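Local atomic coordinates of transposon Tn7 transposition protein TnsA (Escherichia coli, PDB entry 1T0F), a protein that cuts the 5' DNA strands at the ends of the transposon Tn7, forming the transposase together with TnsB and using divalent metal ions. Residues Arg46-Tyr51 against Leu62-Leu67; Arg83-Leu88 against Ser115-Val120; Phe130-Lys135 against Phe164-Lys169. All coordinates share one frame; numbering follows the deposited sequence.

Contact 1 of 3, residues Arg46-Tyr51 against Leu62-Leu67; sequences RSHRIY and LSDLEL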
loop_
_atom_site.group_PDB
_atom_site.type_symbol
_atom_site.label_atom_id
_atom_site.label_comp_id
_atom_site.label_asym_id
_atom_site.label_seq_id
_atom_site.Cartn_x
_atom_site.Cartn_y
_atom_site.Cartn_z
ATOM N N ARG A 46 -4.218 -5.202 10.992
ATOM C CA ARG A 46 -4.958 -6.134 10.152
ATOM C C ARG A 46 -4.298 -6.252 8.784
ATOM O O ARG A 46 -3.853 -5.259 8.214
ATOM C CB ARG A 46 -6.407 -5.661 9.991
ATOM C CG ARG A 46 -7.247 -6.538 9.075
ATOM C CD ARG A 46 -8.736 -6.191 9.131
ATOM N NE ARG A 46 -9.025 -4.832 8.685
ATOM C CZ ARG A 46 -10.236 -4.406 8.331
ATOM N NH1 ARG A 46 -11.271 -5.238 8.370
ATOM N NH2 ARG A 46 -10.415 -3.153 7.930
ATOM N N SER A 47 -4.239 -7.470 8.258
ATOM C CA SER A 47 -3.622 -7.695 6.957
ATOM C C SER A 47 -4.681 -7.883 5.879
ATOM O O SER A 47 -5.845 -8.168 6.171
ATOM C CB SER A 47 -2.725 -8.929 7.000
ATOM O OG SER A 47 -3.504 -10.095 7.176
ATOM N N HIS A 48 -4.262 -7.725 4.632
ATOM C CA HIS A 48 -5.154 -7.860 3.492
ATOM C C HIS A 48 -4.404 -8.499 2.334
ATOM O O HIS A 48 -3.235 -8.193 2.083
ATOM C CB HIS A 48 -5.648 -6.482 3.028
ATOM C CG HIS A 48 -6.352 -5.694 4.087
ATOM N ND1 HIS A 48 -7.675 -5.899 4.415
ATOM C CD2 HIS A 48 -5.916 -4.689 4.886
ATOM C CE1 HIS A 48 -8.025 -5.054 5.370
ATOM N NE2 HIS A 48 -6.976 -4.310 5.675
ATOM N N ARG A 49 -5.093 -9.387 1.631
ATOM C CA ARG A 49 -4.552 -10.044 0.455
ATOM C C ARG A 49 -5.487 -9.548 -0.633
ATOM O O ARG A 49 -6.698 -9.775 -0.573
ATOM C CB ARG A 49 -4.639 -11.562 0.606
ATOM C CG ARG A 49 -3.589 -12.124 1.552
ATOM C CD ARG A 49 -2.266 -12.281 0.837
ATOM N NE ARG A 49 -2.030 -13.672 0.452
ATOM C CZ ARG A 49 -1.394 -14.053 -0.653
ATOM N NH1 ARG A 49 -0.928 -13.146 -1.503
ATOM N NH2 ARG A 49 -1.208 -15.342 -0.900
ATOM N N ILE A 50 -4.943 -8.847 -1.617
ATOM C CA ILE A 50 -5.796 -8.306 -2.656
ATOM C C ILE A 50 -5.241 -8.462 -4.062
ATOM O O ILE A 50 -4.056 -8.254 -4.318
ATOM C CB ILE A 50 -6.112 -6.815 -2.364
ATOM C CG1 ILE A 50 -7.128 -6.277 -3.378
ATOM C CG2 ILE A 50 -4.842 -5.995 -2.402
ATOM C CD1 ILE A 50 -7.793 -4.990 -2.929
ATOM N N TYR A 51 -6.130 -8.837 -4.971
ATOM C CA TYR A 51 -5.764 -9.033 -6.367
ATOM C C TYR A 51 -5.600 -7.687 -7.066
ATOM O O TYR A 51 -6.341 -6.737 -6.789
ATOM C CB TYR A 51 -6.847 -9.857 -7.066
ATOM C CG TYR A 51 -6.560 -10.120 -8.521
ATOM C CD1 TYR A 51 -5.597 -11.050 -8.902
ATOM C CD2 TYR A 51 -7.243 -9.427 -9.522
ATOM C CE1 TYR A 51 -5.318 -11.288 -10.250
ATOM C CE2 TYR A 51 -6.971 -9.656 -10.870
ATOM C CZ TYR A 51 -6.007 -10.589 -11.223
ATOM O OH TYR A 51 -5.736 -10.826 -12.552
ATOM N N LEU A 62 0.049 -5.121 4.890
ATOM C CA LEU A 62 0.075 -5.360 6.330
ATOM C C LEU A 62 -0.665 -4.399 7.267
ATOM O O LEU A 62 -0.464 -4.447 8.482
ATOM C CB LEU A 62 1.535 -5.508 6.777
ATOM C CG LEU A 62 2.182 -6.865 6.456
ATOM C CD1 LEU A 62 2.014 -7.224 4.982
ATOM C CD2 LEU A 62 3.655 -6.809 6.828
ATOM N N SER A 63 -1.523 -3.541 6.718
ATOM C CA SER A 63 -2.310 -2.615 7.532
ATOM C C SER A 63 -3.414 -2.003 6.678
ATOM O O SER A 63 -3.357 -2.075 5.450
ATOM C CB SER A 63 -1.431 -1.492 8.090
ATOM O OG SER A 63 -1.070 -0.562 7.082
ATOM N N ASP A 64 -4.412 -1.406 7.330
ATOM C CA ASP A 64 -5.505 -0.762 6.614
ATOM C C ASP A 64 -4.947 0.441 5.860
ATOM O O ASP A 64 -5.454 0.810 4.798
ATOM C CB ASP A 64 -6.600 -0.286 7.576
ATOM C CG ASP A 64 -7.369 -1.434 8.216
ATOM O OD1 ASP A 64 -7.209 -2.595 7.783
ATOM O OD2 ASP A 64 -8.149 -1.167 9.152
ATOM N N LEU A 65 -3.903 1.054 6.407
ATOM C CA LEU A 65 -3.295 2.205 5.756
ATOM C C LEU A 65 -2.617 1.790 4.453
ATOM O O LEU A 65 -2.690 2.503 3.451
ATOM C CB LEU A 65 -2.281 2.876 6.682
ATOM C CG LEU A 65 -1.670 4.170 6.151
ATOM C CD1 LEU A 65 -2.735 5.033 5.492
ATOM C CD2 LEU A 65 -0.991 4.919 7.316
ATOM N N GLU A 66 -1.946 0.638 4.474
ATOM C CA GLU A 66 -1.289 0.130 3.272
ATOM C C GLU A 66 -2.352 -0.221 2.239
ATOM O O GLU A 66 -2.152 -0.028 1.038
ATOM C CB GLU A 66 -0.441 -1.103 3.599
ATOM C CG GLU A 66 0.949 -0.753 4.129
ATOM C CD GLU A 66 1.746 -1.981 4.555
ATOM O OE1 GLU A 66 1.590 -3.044 3.912
ATOM O OE2 GLU A 66 2.538 -1.872 5.522
ATOM N N LEU A 67 -3.481 -0.746 2.709
ATOM C CA LEU A 67 -4.588 -1.076 1.813
ATOM C C LEU A 67 -5.068 0.202 1.116
ATOM O O LEU A 67 -5.299 0.213 -0.099
ATOM C CB LEU A 67 -5.755 -1.687 2.601
ATOM C CG LEU A 67 -7.070 -1.917 1.842
ATOM C CD1 LEU A 67 -6.858 -2.941 0.729
ATOM C CD2 LEU A 67 -8.143 -2.396 2.818
#
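The capped start of helix 64-75, which carries the active-site Glu66 on its first turn, is tied to the strand 48-51 hairpin through Asp64, whose carboxylate meets both Arg46 and His48. His48 NE2 reaches the anti side of Asp64 OD1 at 2.7 Å in a nearly straight bond (165°), with the oxygen lying in the plane of the imidazole. Arg46 NE meets Asp64 OD1 on its syn side at 3.0 Å, forming a salt bridge; Arg46 NH2 adds only weak, long bonds to the two carboxylate oxygens. The bend of the Arg46 chain at chi3 (62°) turns the guanidinium so that its edge faces Asp64, with His48 CE1 over one face toward the rim. Two donors on one oxygen would probably favour the charged carboxylate. An imidazole suits its place by offering a polar edge and an apolar face: Leu67 CD2 sits over the centre of the His48 ring, 3.6 Å from the centroid and 9° off the normal, a CH-pi contact. Ile50 CD1 touches Leu67 CD1 at 4.3 Å, extending the apolar side toward Leu61 and Tyr183. Ser63 CA lies 3.1 Å from Arg46 O. Ser63 OG accepts from Glu66 N at 3.0 Å, and Glu66 OE1 accepts from Leu62 N, so the catalytic residue is held at both ends. The arrangement is that of a serine N-cap at a helix start, flanked by a His-carboxylate hydrogen bond.

Contact 2 of 3, residues Arg83-Leu88 against Ser115-Val120; sequences REQFPL and STDFLV. With MG (magnesium ion), chain E.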
loop_
_atom_site.group_PDB
_atom_site.type_symbol
_atom_site.label_atom_id
_atom_site.label_comp_id
_atom_site.label_asym_id
_atom_site.label_seq_id
_atom_site.Cartn_x
_atom_site.Cartn_y
_atom_site.Cartn_z
ATOM N N ARG A 83 5.272 -2.789 -6.401
ATOM C CA ARG A 83 6.051 -3.788 -5.682
ATOM C C ARG A 83 6.037 -3.463 -4.188
ATOM O O ARG A 83 6.785 -2.611 -3.723
ATOM C CB ARG A 83 7.480 -3.823 -6.236
ATOM C CG ARG A 83 7.585 -4.584 -7.581
ATOM C CD ARG A 83 8.993 -4.546 -8.185
ATOM N NE ARG A 83 9.348 -3.233 -8.733
ATOM C CZ ARG A 83 10.584 -2.866 -9.063
ATOM N NH1 ARG A 83 11.595 -3.706 -8.896
ATOM N NH2 ARG A 83 10.816 -1.668 -9.581
ATOM N N GLU A 84 5.170 -4.152 -3.454
ATOM C CA GLU A 84 5.009 -3.928 -2.016
ATOM C C GLU A 84 6.067 -4.642 -1.183
ATOM O O GLU A 84 6.639 -5.646 -1.615
ATOM C CB GLU A 84 3.614 -4.376 -1.555
ATOM C CG GLU A 84 3.404 -5.895 -1.417
ATOM C CD GLU A 84 3.014 -6.596 -2.721
ATOM O OE1 GLU A 84 3.225 -6.028 -3.816
ATOM O OE2 GLU A 84 2.505 -7.735 -2.646
ATOM N N GLN A 85 6.313 -4.110 0.013
ATOM C CA GLN A 85 7.290 -4.678 0.946
ATOM C C GLN A 85 8.609 -4.920 0.207
ATOM O O GLN A 85 9.137 -6.041 0.187
ATOM C CB GLN A 85 6.765 -6.001 1.526
ATOM C CG GLN A 85 5.257 -6.092 1.792
ATOM C CD GLN A 85 4.704 -4.988 2.693
ATOM O OE1 GLN A 85 5.426 -4.404 3.508
ATOM N NE2 GLN A 85 3.405 -4.714 2.557
ATOM N N PHE A 86 9.135 -3.862 -0.401
ATOM C CA PHE A 86 10.372 -3.943 -1.168
ATOM C C PHE A 86 11.590 -3.845 -0.241
ATOM O O PHE A 86 11.799 -2.831 0.428
ATOM C CB PHE A 86 10.410 -2.824 -2.210
ATOM C CG PHE A 86 11.537 -2.953 -3.189
ATOM C CD1 PHE A 86 11.452 -3.855 -4.243
ATOM C CD2 PHE A 86 12.692 -2.198 -3.044
ATOM C CE1 PHE A 86 12.508 -4.003 -5.141
ATOM C CE2 PHE A 86 13.756 -2.338 -3.937
ATOM C CZ PHE A 86 13.660 -3.245 -4.989
ATOM N N PRO A 87 12.422 -4.899 -0.213
ATOM C CA PRO A 87 13.618 -4.944 0.636
ATOM C C PRO A 87 14.758 -4.040 0.184
ATOM O O PRO A 87 15.020 -3.910 -1.011
ATOM C CB PRO A 87 13.993 -6.424 0.598
ATOM C CG PRO A 87 13.694 -6.771 -0.844
ATOM C CD PRO A 87 12.332 -6.109 -1.060
ATOM N N LEU A 88 15.438 -3.418 1.149
ATOM C CA LEU A 88 16.558 -2.538 0.865
ATOM C C LEU A 88 17.829 -3.352 1.111
ATOM O O LEU A 88 17.951 -4.004 2.148
ATOM C CB LEU A 88 16.525 -1.321 1.797
ATOM C CG LEU A 88 15.165 -0.644 2.017
ATOM C CD1 LEU A 88 15.368 0.657 2.789
ATOM C CD2 LEU A 88 14.500 -0.357 0.680
ATOM N N SER A 115 12.602 -2.598 4.752
ATOM C CA SER A 115 11.762 -2.650 3.557
ATOM C C SER A 115 10.945 -1.368 3.403
ATOM O O SER A 115 10.619 -0.698 4.385
ATOM C CB SER A 115 10.831 -3.871 3.599
ATOM O OG SER A 115 9.905 -3.811 4.672
ATOM N N THR A 116 10.654 -1.021 2.154
ATOM C CA THR A 116 9.864 0.162 1.835
ATOM C C THR A 116 8.505 -0.388 1.425
ATOM O O THR A 116 8.419 -1.314 0.618
ATOM C CB THR A 116 10.520 0.963 0.690
ATOM O OG1 THR A 116 11.711 1.583 1.185
ATOM C CG2 THR A 116 9.579 2.052 0.174
ATOM N N ASP A 117 7.440 0.176 1.981
ATOM C CA ASP A 117 6.118 -0.346 1.719
ATOM C C ASP A 117 5.716 -0.513 0.264
ATOM O O ASP A 117 5.091 -1.517 -0.069
ATOM C CB ASP A 117 5.082 0.464 2.491
ATOM C CG ASP A 117 5.344 0.427 3.995
ATOM O OD1 ASP A 117 5.891 -0.594 4.470
ATOM O OD2 ASP A 117 5.019 1.399 4.697
ATOM N N PHE A 118 6.070 0.446 -0.592
ATOM C CA PHE A 118 5.735 0.352 -2.019
ATOM C C PHE A 118 6.793 0.977 -2.914
ATOM O O PHE A 118 7.260 2.088 -2.656
ATOM C CB PHE A 118 4.418 1.080 -2.344
ATOM C CG PHE A 118 3.215 0.562 -1.614
ATOM C CD1 PHE A 118 2.510 -0.542 -2.088
ATOM C CD2 PHE A 118 2.753 1.213 -0.470
ATOM C CE1 PHE A 118 1.355 -0.989 -1.435
ATOM C CE2 PHE A 118 1.602 0.779 0.190
ATOM C CZ PHE A 118 0.898 -0.324 -0.292
ATOM N N LEU A 119 7.172 0.264 -3.969
ATOM C CA LEU A 119 8.099 0.800 -4.961
ATOM C C LEU A 119 7.194 0.802 -6.189
ATOM O O LEU A 119 6.705 -0.247 -6.608
ATOM C CB LEU A 119 9.308 -0.114 -5.184
ATOM C CG LEU A 119 10.202 0.359 -6.338
ATOM C CD1 LEU A 119 10.736 1.756 -6.060
ATOM C CD2 LEU A 119 11.363 -0.615 -6.528
ATOM N N VAL A 120 6.969 1.979 -6.756
ATOM C CA VAL A 120 6.030 2.112 -7.866
ATOM C C VAL A 120 6.679 2.529 -9.169
ATOM O O VAL A 120 7.551 3.399 -9.183
ATOM C CB VAL A 120 4.930 3.158 -7.493
ATOM C CG1 VAL A 120 3.831 3.213 -8.572
ATOM C CG2 VAL A 120 4.324 2.805 -6.131
HETATM MG MG MG E . 5.161 1.290 7.090
HETATM O O HOH W 1 7.215 -1.313 -9.053
HETATM O O HOH W 2 7.671 -2.829 4.012
HETATM O O HOH W 3 3.141 -0.244 7.402
HETATM O O HOH W 4 5.429 1.016 9.495
#
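One methyl, Leu119 CD2, serves two flat groups: it lies over the centre of the Phe86 ring, 3.7 Å from the centroid and 6° off the normal, and against one face of the Arg83 guanidinium, 3.3 Å from NH2. Leu119 CG stands anti to the backbone N (chi1 173°), bringing this branch alongside Arg83. At the guanidinium edge a water in its plane accepts from Arg83 NE and donates to Leu119 O, while Arg83 NH2 forms a salt bridge with Asp121; arginine combines an apolar face with a polar rim. On the sheet's opposite face the Phe118 ring meets Glu84 CB obliquely, CD1 at 4.0 Å, and the Glu84 carboxylate forms a salt bridge with Arg57. Between the two faces the antiparallel strands pair through Arg83 N and O with Leu119 O and N, and through Phe86 N and O with Thr116 O and N. Where both chains turn between them, Gln85 N bonds to Asp117 O at 2.9 Å. Asp117 OD2 binds the magnesium at 2.4 Å; its other oxygen, OD1, accepts from a water shared with Gln85 OE1 and Ser115 OG, a second shell that would steady the ligand. Gln85 NE2 reaches Glu66. A classic beta bulge sets Asp117 and Phe118 opposite Ile132 of strand 129-134. Helix 64-75 covers Phe118 through Val69 and Leu73, whereas Leu88 and Leu119 pack on Trp156 of helix 143-159.

Contact 3 of 3, residues Phe130-Lys135 against Phe164-Lys169; sequences FAIQVK and FIFTDK. With MG (magnesium ion), chain E.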
loop_
_atom_site.group_PDB
_atom_site.type_symbol
_atom_site.label_atom_id
_atom_site.label_comp_id
_atom_site.label_asym_id
_atom_site.label_seq_id
_atom_site.Cartn_x
_atom_site.Cartn_y
_atom_site.Cartn_z
ATOM N N PHE A 130 8.852 5.842 -8.026
ATOM C CA PHE A 130 8.921 6.500 -6.731
ATOM C C PHE A 130 8.655 5.474 -5.656
ATOM O O PHE A 130 8.062 4.432 -5.919
ATOM C CB PHE A 130 7.941 7.684 -6.635
ATOM C CG PHE A 130 6.490 7.311 -6.755
ATOM C CD1 PHE A 130 5.782 6.829 -5.653
ATOM C CD2 PHE A 130 5.815 7.473 -7.965
ATOM C CE1 PHE A 130 4.428 6.516 -5.747
ATOM C CE2 PHE A 130 4.458 7.165 -8.072
ATOM C CZ PHE A 130 3.763 6.684 -6.958
ATOM N N ALA A 131 9.135 5.759 -4.451
ATOM C CA ALA A 131 8.950 4.841 -3.340
ATOM C C ALA A 131 8.119 5.496 -2.251
ATOM O O ALA A 131 8.149 6.714 -2.082
ATOM C CB ALA A 131 10.323 4.411 -2.783
ATOM N N ILE A 132 7.374 4.677 -1.516
ATOM C CA ILE A 132 6.523 5.171 -0.442
ATOM C C ILE A 132 6.641 4.347 0.836
ATOM O O ILE A 132 6.645 3.114 0.792
ATOM C CB ILE A 132 5.018 5.139 -0.847
ATOM C CG1 ILE A 132 4.739 6.143 -1.969
ATOM C CG2 ILE A 132 4.136 5.447 0.374
ATOM C CD1 ILE A 132 3.266 6.256 -2.322
ATOM N N GLN A 133 6.761 5.038 1.969
ATOM C CA GLN A 133 6.753 4.378 3.268
ATOM C C GLN A 133 5.462 4.913 3.909
ATOM O O GLN A 133 5.208 6.121 3.909
ATOM C CB GLN A 133 7.964 4.766 4.132
ATOM C CG GLN A 133 7.883 4.205 5.563
ATOM C CD GLN A 133 7.960 2.683 5.634
ATOM O OE1 GLN A 133 7.453 2.067 6.577
ATOM N NE2 GLN A 133 8.611 2.073 4.653
ATOM N N VAL A 134 4.650 4.002 4.427
ATOM C CA VAL A 134 3.375 4.321 5.055
ATOM C C VAL A 134 3.526 4.330 6.586
ATOM O O VAL A 134 4.069 3.396 7.159
ATOM C CB VAL A 134 2.346 3.263 4.628
ATOM C CG1 VAL A 134 1.082 3.431 5.367
ATOM C CG2 VAL A 134 2.116 3.356 3.122
ATOM N N LYS A 135 3.054 5.386 7.244
ATOM C CA LYS A 135 3.166 5.483 8.701
ATOM C C LYS A 135 1.980 6.176 9.341
ATOM O O LYS A 135 1.390 7.074 8.743
ATOM C CB LYS A 135 4.394 6.316 9.100
ATOM C CG LYS A 135 5.754 5.686 8.861
ATOM C CD LYS A 135 5.958 4.472 9.748
ATOM C CE LYS A 135 7.338 3.872 9.521
ATOM N NZ LYS A 135 7.514 2.587 10.255
ATOM N N PHE A 164 8.713 9.195 -0.532
ATOM C CA PHE A 164 7.753 9.967 0.248
ATOM C C PHE A 164 7.143 9.144 1.364
ATOM O O PHE A 164 7.123 7.910 1.318
ATOM C CB PHE A 164 6.592 10.432 -0.640
ATOM C CG PHE A 164 7.023 11.185 -1.851
ATOM C CD1 PHE A 164 7.255 12.553 -1.787
ATOM C CD2 PHE A 164 7.231 10.519 -3.057
ATOM C CE1 PHE A 164 7.693 13.253 -2.906
ATOM C CE2 PHE A 164 7.672 11.205 -4.186
ATOM C CZ PHE A 164 7.903 12.573 -4.112
ATOM N N ILE A 165 6.614 9.845 2.356
ATOM C CA ILE A 165 5.927 9.206 3.458
ATOM C C ILE A 165 4.434 9.497 3.281
ATOM O O ILE A 165 4.055 10.604 2.928
ATOM C CB ILE A 165 6.381 9.780 4.810
ATOM C CG1 ILE A 165 7.843 9.410 5.060
ATOM C CG2 ILE A 165 5.476 9.261 5.921
ATOM C CD1 ILE A 165 8.464 10.192 6.197
ATOM N N PHE A 166 3.605 8.488 3.499
ATOM C CA PHE A 166 2.153 8.629 3.400
ATOM C C PHE A 166 1.547 8.234 4.736
ATOM O O PHE A 166 1.892 7.190 5.284
ATOM C CB PHE A 166 1.582 7.690 2.327
ATOM C CG PHE A 166 1.245 8.370 1.033
ATOM C CD1 PHE A 166 2.236 8.633 0.088
ATOM C CD2 PHE A 166 -0.065 8.754 0.761
ATOM C CE1 PHE A 166 1.922 9.276 -1.121
ATOM C CE2 PHE A 166 -0.391 9.393 -0.431
ATOM C CZ PHE A 166 0.606 9.656 -1.378
ATOM N N THR A 167 0.643 9.056 5.267
ATOM C CA THR A 167 -0.011 8.721 6.534
ATOM C C THR A 167 -1.522 8.667 6.329
ATOM O O THR A 167 -2.022 8.924 5.229
ATOM C CB THR A 167 0.271 9.765 7.647
ATOM O OG1 THR A 167 -0.514 10.939 7.416
ATOM C CG2 THR A 167 1.750 10.145 7.682
ATOM N N ASP A 168 -2.245 8.317 7.388
ATOM C CA ASP A 168 -3.702 8.253 7.344
ATOM C C ASP A 168 -4.297 9.610 6.939
ATOM O O ASP A 168 -5.377 9.676 6.347
ATOM C CB ASP A 168 -4.251 7.825 8.718
ATOM C CG ASP A 168 -3.678 8.651 9.873
ATOM O OD1 ASP A 168 -2.454 8.577 10.119
ATOM O OD2 ASP A 168 -4.453 9.377 10.538
ATOM N N LYS A 169 -3.579 10.688 7.237
ATOM C CA LYS A 169 -4.058 12.028 6.906
ATOM C C LYS A 169 -4.023 12.359 5.411
ATOM O O LYS A 169 -4.615 13.346 4.979
ATOM C CB LYS A 169 -3.260 13.077 7.683
ATOM C CG LYS A 169 -3.559 13.073 9.182
ATOM C CD LYS A 169 -2.695 14.085 9.926
ATOM C CE LYS A 169 -3.107 14.188 11.387
ATOM N NZ LYS A 169 -3.065 12.858 12.058
HETATM MG MG MG E . 5.161 1.290 7.090
HETATM O O HOH W 4 5.429 1.016 9.495
HETATM O O HOH W 3 3.141 -0.244 7.402
#
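Ile132 and Phe166 make the tight part of this contact: the isoleucine's CD1 comes 3.5 Å from Phe166 CE1, while Ile132 CG2 lies 3.7 Å from Phe166 CD1. With CG1 anti to the carbonyl carbon (chi1 -67°), the branched side chain sets both methyl ends against the ring, which it crosses obliquely. The backbones pair in parallel register: Phe164 N bonds to Ala131 O, Gln133 N to Phe164 O, Phe166 N to Gln133 O and Lys135 N to Phe166 O. Packing is looser where Phe130 CB merely meets the edge of the Phe164 ring, CE2 at 4.3 Å. The wet end lies around the metal. Gln133 OE1 binds magnesium at 2.5 Å and Val134 O at 2.4 Å, and Lys135 NZ donates to a metal-bound water at 2.7 Å; a lysine's length lets its amine reach this water, consistent with its place in the active site. NE2 of Gln133 bonds to Glu152, which would fix the rotation of the amide and keep OE1 on the metal. Strands 129-134 and 163-166 form a beta-alpha-beta unit with helix 143-159, which covers Ala131 and Gln133; Val134 packs on helix 64-75, and Ile165 hydrogen-bonds to the backbone of another protein chain.

The three contacts follow one another along the chain, each closing before the next opens. Contacts 2 and 3 belong to one mixed sheet ordered 79-87, 115-122, 129-134, 163-166; their centres lie about 11 Å apart, and the neighbouring strands 115-122 and 129-134 join them. Contact 1 sits about 14 Å from either centre, where helix 64-75 packs on the sheet. Its Glu66 packs on Phe118 of contact 2, and its Leu65 on Val134 of contact 3. Asp117 of contact 2 and Gln133 and Val134 of contact 3 share the magnesium. Helix and sheet thus assemble the catalytic centre of a PDDEXK-type nuclease from separate parts of the sequence.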